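Local coordinates for A rubisco-like protein (PDB 3NWR) that is of unknown function in detail but is a rubisco-like protein, related to the rubisco large chain and probably a lyase, at residues Asp26-Ala31 with Leu62-Leu67; Ser137-Phe142 with Cys347-Leu352. All coordinates share one frame; numbering follows the deposited sequence. Where two conformers were deposited one is given.

Contact 1. Residues Asp26-Ala31 with Leu62-Leu67; sequences DPARVA and LRIEEL. With SO4 (sulfate ion), chain D.
A28 and I64 make the tight part of this contact, where the first turn of helix 27-37 leans on strand 60-70. The methyl CD1 of I64 lies 3.4 Å from A28 CB, closer than two carbons normally pack, and 3.5 Å from A28 CA, so the branch meets the helix at its backbone as well as its methyl. The chain gets there extended: CG1 stands beside the backbone N (chi1 -60°) and CD1 continues nearly straight out to the helix.

Next to it the packing is loose. P27 and E66 touch at a single point, with CG of the proline ring 4.0 Å from E66 OE1, and that oxygen is engaged by a salt bridge to R90 on the neighbouring strand. E66 lies on the exposed side, and even I64, for all its close contact with A28, remains exposed; both also touch a neighbouring molecule in the crystal.

The polar work is done at the helix start. D26 is the N-cap: its OD2 accepts from R29 N at 2.9 Å, the donor lying on the anti side and tilted out of the carboxylate plane. A sulfate, probably from the crystallisation liquor, binds beside this end. Its O3 receives D26 N at 2.9 Å in a fairly straight bond (161°). R29, whose CB points away from the strand, brings NH1 to the same O3 at 3.2 Å, and O3 lies in the guanidinium plane at its edge. One oxygen is thus gripped by a main-chain N-H and an arginine.

The whole is an N-capped helix packed against the outermost strand of a four-stranded antiparallel sheet, as in the N-terminal domain of the rubisco large chain.

Contact 2. Residues Ser137-Phe142 with Cys347-Leu352; sequences SYRARF and CDDAVL
R139 reaches D349 because its CG stands anti to the backbone N and the chain then turns sharply at chi2 (-90°), while D349 holds CG between its own N and carbonyl carbon. The two side chains arrive from opposite directions. R139 NE donates to D349 OD2 at 2.6 Å in a nearly straight salt-bridge hydrogen bond (165°). The oxygen offers its anti lone pair and lies in the guanidinium plane. OD2 alone meets the guanidinium edge through NE, while OD1 is turned to R309 NH1 and L343 N, so this is not a two-pronged carboxylate-guanidinium pair; the two planes are 56° apart.

A water ties the same residues a second time, accepting from R139 NH2 at 3.0 Å and donating to D349 O at 2.6 Å. R139 NH1 gives to E143 O. With these further partners the buried pair is probably held in place, and the mutual charge would probably favour the ionised forms.

The bridge joins the short helix 136-139, which follows the N-terminal sheet, to the loop entering strand 352-355, at the N-terminal ends of the TIM-barrel strands in this rubisco-type fold.

In the fold
The two contacts do not touch: their nearest atoms are about 14 Å apart and their centres about 30 Å. Contact 1 is peripheral, its centre about 30 Å from that of the chain, and stays inside the N-terminal sheet domain; contact 2 is buried, its centre about 16 Å from the chain's, and connects the short helix following the N-terminal sheet to the barrel. They share no helix or strand. The chemistry follows the location. Across contact 1 the segments meet mainly through van der Waals contact, while R29 and the D26 main chain hydrogen-bond a sulfate and E66 forms a salt bridge with R90. Across contact 2 a salt bridge and a water do the joining.

Contact 1. Residues Asp26-Ala31 with Leu62-Leu67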
loop_
_atom_site.group_PDB
_atom_site.type_symbol
_atom_site.label_atom_id
_atom_site.label_comp_id
_atom_site.label_asym_id
_atom_site.label_seq_id
_atom_site.Cartn_x
_atom_site.Cartn_y
_atom_site.Cartn_z
ATOM N N ASP A 26 -14.431 -13.763 21.862
ATOM C CA ASP A 26 -15.766 -13.201 21.684
ATOM C C ASP A 26 -15.760 -12.095 20.628
ATOM O O ASP A 26 -15.078 -11.087 20.804
ATOM C CB ASP A 26 -16.268 -12.622 23.005
ATOM C CG ASP A 26 -17.645 -12.016 22.882
ATOM O OD1 ASP A 26 -18.608 -12.787 22.695
ATOM O OD2 ASP A 26 -17.763 -10.773 22.968
ATOM N N PRO A 27 -16.509 -12.282 19.529
ATOM C CA PRO A 27 -16.497 -11.272 18.457
ATOM C C PRO A 27 -16.854 -9.863 18.928
ATOM O O PRO A 27 -16.218 -8.905 18.492
ATOM C CB PRO A 27 -17.544 -11.792 17.471
ATOM C CG PRO A 27 -17.480 -13.293 17.641
ATOM C CD PRO A 27 -17.230 -13.504 19.125
ATOM N N ALA A 28 -17.848 -9.723 19.799
ATOM C CA ALA A 28 -18.239 -8.394 20.251
ATOM C C ALA A 28 -17.130 -7.702 21.034
ATOM O O ALA A 28 -16.903 -6.508 20.863
ATOM C CB ALA A 28 -19.522 -8.460 21.084
ATOM N N ARG A 29 -16.437 -8.449 21.893
ATOM C CA ARG A 29 -15.326 -7.887 22.654
ATOM C C ARG A 29 -14.210 -7.452 21.711
ATOM O O ARG A 29 -13.639 -6.368 21.859
ATOM C CB ARG A 29 -14.786 -8.895 23.662
ATOM C CG ARG A 29 -13.694 -8.323 24.550
ATOM C CD ARG A 29 -12.760 -9.407 25.065
ATOM N NE ARG A 29 -11.369 -8.964 25.018
ATOM C CZ ARG A 29 -10.339 -9.773 24.794
ATOM N NH1 ARG A 29 -10.546 -11.068 24.602
ATOM N NH2 ARG A 29 -9.103 -9.286 24.762
ATOM N N VAL A 30 -13.909 -8.306 20.740
ATOM C CA VAL A 30 -12.861 -8.013 19.774
ATOM C C VAL A 30 -13.222 -6.784 18.954
ATOM O O VAL A 30 -12.369 -5.934 18.705
ATOM C CB VAL A 30 -12.569 -9.238 18.881
ATOM C CG1 VAL A 30 -11.518 -8.913 17.825
ATOM C CG2 VAL A 30 -12.108 -10.402 19.758
ATOM N N ALA A 31 -14.488 -6.673 18.555
ATOM C CA ALA A 31 -14.930 -5.503 17.802
ATOM C C ALA A 31 -14.685 -4.231 18.604
ATOM O O ALA A 31 -14.280 -3.206 18.056
ATOM C CB ALA A 31 -16.410 -5.636 17.427
ATOM N N LEU A 62 -21.463 -0.417 16.017
ATOM C CA LEU A 62 -22.878 -0.182 15.723
ATOM C C LEU A 62 -23.611 -1.477 15.409
ATOM O O LEU A 62 -24.816 -1.580 15.634
ATOM C CB LEU A 62 -23.048 0.777 14.539
ATOM C CG LEU A 62 -22.614 2.231 14.715
ATOM C CD1 LEU A 62 -22.990 3.039 13.477
ATOM C CD2 LEU A 62 -23.224 2.835 15.974
ATOM N N ARG A 63 -22.894 -2.453 14.863
ATOM C CA ARG A 63 -23.521 -3.699 14.429
ATOM C C ARG A 63 -22.573 -4.864 14.592
ATOM O O ARG A 63 -21.386 -4.754 14.289
ATOM C CB ARG A 63 -23.950 -3.618 12.955
ATOM C CG ARG A 63 -25.072 -2.631 12.680
ATOM C CD ARG A 63 -25.641 -2.772 11.266
ATOM N NE ARG A 63 -24.906 -1.978 10.284
ATOM C CZ ARG A 63 -25.027 -0.660 10.146
ATOM N NH1 ARG A 63 -25.844 0.023 10.939
ATOM N NH2 ARG A 63 -24.325 -0.020 9.223
ATOM N N ILE A 64 -23.102 -5.990 15.055
ATOM C CA ILE A 64 -22.364 -7.239 15.043
ATOM C C ILE A 64 -23.317 -8.316 14.560
ATOM O O ILE A 64 -24.466 -8.378 15.005
ATOM C CB ILE A 64 -21.856 -7.629 16.439
ATOM C CG1 ILE A 64 -20.927 -6.552 16.997
ATOM C CG2 ILE A 64 -21.137 -8.976 16.383
ATOM C CD1 ILE A 64 -20.672 -6.674 18.481
ATOM N N GLU A 65 -22.860 -9.146 13.634
ATOM C CA GLU A 65 -23.649 -10.295 13.200
ATOM C C GLU A 65 -22.734 -11.495 13.114
ATOM O O GLU A 65 -21.822 -11.517 12.292
ATOM C CB GLU A 65 -24.308 -10.054 11.839
ATOM C CG GLU A 65 -25.139 -11.248 11.369
ATOM C CD GLU A 65 -25.687 -11.088 9.956
ATOM O OE1 GLU A 65 -25.308 -10.119 9.263
ATOM O OE2 GLU A 65 -26.496 -11.941 9.535
ATOM N N GLU A 66 -22.956 -12.493 13.964
ATOM C CA GLU A 66 -22.114 -13.679 13.918
ATOM C C GLU A 66 -22.481 -14.571 12.735
ATOM O O GLU A 66 -23.654 -14.784 12.443
ATOM C CB GLU A 66 -22.173 -14.470 15.225
ATOM C CG GLU A 66 -21.273 -15.701 15.202
ATOM C CD GLU A 66 -20.617 -15.986 16.534
ATOM O OE1 GLU A 66 -20.916 -15.279 17.523
ATOM O OE2 GLU A 66 -19.800 -16.922 16.600
ATOM N N LEU A 67 -21.453 -15.075 12.055
ATOM C CA LEU A 67 -21.608 -15.919 10.885
ATOM C C LEU A 67 -21.191 -17.333 11.255
ATOM O O LEU A 67 -20.880 -17.612 12.413
ATOM C CB LEU A 67 -20.721 -15.391 9.754
ATOM C CG LEU A 67 -20.891 -13.905 9.444
ATOM C CD1 LEU A 67 -19.858 -13.408 8.426
ATOM C CD2 LEU A 67 -22.308 -13.626 8.964
HETATM S S SO4 D . -13.089 -13.634 25.374
HETATM O O1 SO4 D . -11.739 -13.475 25.906
HETATM O O2 SO4 D . -13.242 -14.975 24.819
HETATM O O3 SO4 D . -13.334 -12.641 24.337
HETATM O O4 SO4 D . -14.051 -13.440 26.457
#

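Contact 2. Residues Ser137-Phe142 with Cys347-Leu352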
loop_
_atom_site.group_PDB
_atom_site.type_symbol
_atom_site.label_atom_id
_atom_site.label_comp_id
_atom_site.label_asym_id
_atom_site.label_seq_id
_atom_site.Cartn_x
_atom_site.Cartn_y
_atom_site.Cartn_z
ATOM N N SER A 137 -20.865 15.882 3.071
ATOM C CA SER A 137 -20.144 17.069 3.522
ATOM C C SER A 137 -18.681 16.766 3.841
ATOM O O SER A 137 -17.818 17.631 3.721
ATOM C CB SER A 137 -20.841 17.699 4.734
ATOM O OG SER A 137 -20.958 16.781 5.812
ATOM N N TYR A 138 -18.412 15.534 4.255
ATOM C CA TYR A 138 -17.035 15.108 4.500
ATOM C C TYR A 138 -16.332 14.797 3.174
ATOM O O TYR A 138 -15.203 15.239 2.933
ATOM C CB TYR A 138 -17.028 13.887 5.419
ATOM C CG TYR A 138 -15.665 13.413 5.873
ATOM C CD1 TYR A 138 -14.803 14.249 6.583
ATOM C CD2 TYR A 138 -15.256 12.101 5.631
ATOM C CE1 TYR A 138 -13.556 13.794 7.023
ATOM C CE2 TYR A 138 -14.014 11.644 6.058
ATOM C CZ TYR A 138 -13.173 12.496 6.750
ATOM O OH TYR A 138 -11.943 12.041 7.186
ATOM N N ARG A 139 -17.001 14.044 2.310
ATOM C CA ARG A 139 -16.445 13.725 0.992
ATOM C C ARG A 139 -16.018 14.987 0.238
ATOM O O ARG A 139 -14.997 15.009 -0.455
ATOM C CB ARG A 139 -17.472 12.933 0.175
ATOM C CG ARG A 139 -16.933 12.276 -1.097
ATOM C CD ARG A 139 -17.031 13.195 -2.316
ATOM N NE ARG A 139 -16.374 12.595 -3.476
ATOM C CZ ARG A 139 -15.076 12.723 -3.732
ATOM N NH1 ARG A 139 -14.307 13.443 -2.916
ATOM N NH2 ARG A 139 -14.540 12.138 -4.800
ATOM N N ALA A 140 -16.809 16.043 0.390
ATOM C CA ALA A 140 -16.544 17.313 -0.270
ATOM C C ALA A 140 -15.217 17.955 0.136
ATOM O O ALA A 140 -14.720 18.833 -0.565
ATOM C CB ALA A 140 -17.708 18.292 -0.008
ATOM N N ARG A 141 -14.648 17.524 1.260
ATOM C CA ARG A 141 -13.427 18.126 1.769
ATOM C C ARG A 141 -12.191 17.463 1.170
ATOM O O ARG A 141 -11.067 17.858 1.455
ATOM C CB ARG A 141 -13.397 18.058 3.298
ATOM C CG ARG A 141 -14.539 18.839 3.945
ATOM C CD ARG A 141 -14.733 18.457 5.408
ATOM N NE ARG A 141 -13.592 18.824 6.240
ATOM C CZ ARG A 141 -13.430 18.440 7.504
ATOM N NH1 ARG A 141 -14.334 17.666 8.098
ATOM N NH2 ARG A 141 -12.355 18.827 8.177
ATOM N N PHE A 142 -12.419 16.466 0.322
ATOM C CA PHE A 142 -11.327 15.830 -0.409
ATOM C C PHE A 142 -11.365 16.274 -1.869
ATOM O O PHE A 142 -11.831 17.374 -2.165
ATOM C CB PHE A 142 -11.410 14.311 -0.246
ATOM C CG PHE A 142 -11.281 13.859 1.189
ATOM C CD1 PHE A 142 -10.053 13.470 1.699
ATOM C CD2 PHE A 142 -12.381 13.853 2.030
ATOM C CE1 PHE A 142 -9.926 13.057 3.024
ATOM C CE2 PHE A 142 -12.272 13.441 3.363
ATOM C CZ PHE A 142 -11.036 13.041 3.863
ATOM N N CYS A 347 -23.454 13.757 -4.717
ATOM C CA CYS A 347 -22.056 14.101 -4.986
ATOM C C CYS A 347 -21.707 14.110 -6.474
ATOM O O CYS A 347 -20.836 14.871 -6.909
ATOM C CB CYS A 347 -21.113 13.158 -4.231
ATOM S SG CYS A 347 -21.007 13.497 -2.465
ATOM N N ASP A 348 -22.380 13.264 -7.244
ATOM C CA ASP A 348 -22.126 13.148 -8.689
ATOM C C ASP A 348 -20.637 12.977 -9.017
ATOM O O ASP A 348 -20.074 13.704 -9.838
ATOM C CB ASP A 348 -22.686 14.366 -9.432
ATOM C CG ASP A 348 -22.592 14.223 -10.942
ATOM O OD1 ASP A 348 -22.800 13.098 -11.448
ATOM O OD2 ASP A 348 -22.309 15.234 -11.622
ATOM N N ASP A 349 -20.011 11.996 -8.380
ATOM C CA ASP A 349 -18.571 11.829 -8.451
ATOM C C ASP A 349 -18.158 10.442 -8.968
ATOM O O ASP A 349 -17.106 9.912 -8.597
ATOM C CB ASP A 349 -17.979 12.058 -7.058
ATOM C CG ASP A 349 -18.529 11.087 -6.023
ATOM O OD1 ASP A 349 -19.344 10.218 -6.381
ATOM O OD2 ASP A 349 -18.146 11.188 -4.841
ATOM N N ALA A 350 -18.980 9.845 -9.821
ATOM C CA ALA A 350 -18.650 8.534 -10.371
ATOM C C ALA A 350 -17.335 8.573 -11.141
ATOM O O ALA A 350 -16.932 9.620 -11.659
ATOM C CB ALA A 350 -19.790 8.016 -11.268
ATOM N N VAL A 351 -16.660 7.432 -11.195
ATOM C CA VAL A 351 -15.444 7.305 -11.989
ATOM C C VAL A 351 -15.666 6.274 -13.085
ATOM O O VAL A 351 -16.601 5.468 -13.027
ATOM C CB VAL A 351 -14.213 6.933 -11.126
ATOM C CG1 VAL A 351 -13.922 8.044 -10.114
ATOM C CG2 VAL A 351 -14.414 5.581 -10.433
ATOM N N LEU A 352 -14.796 6.303 -14.083
ATOM C CA LEU A 352 -14.917 5.420 -15.232
ATOM C C LEU A 352 -14.264 4.080 -14.931
ATOM O O LEU A 352 -13.069 4.030 -14.639
ATOM C CB LEU A 352 -14.233 6.062 -16.437
ATOM C CG LEU A 352 -14.390 5.362 -17.787
ATOM C CD1 LEU A 352 -15.822 5.465 -18.313
ATOM C CD2 LEU A 352 -13.407 5.963 -18.787
HETATM O O HOH W 1 -15.171 10.010 -6.796
#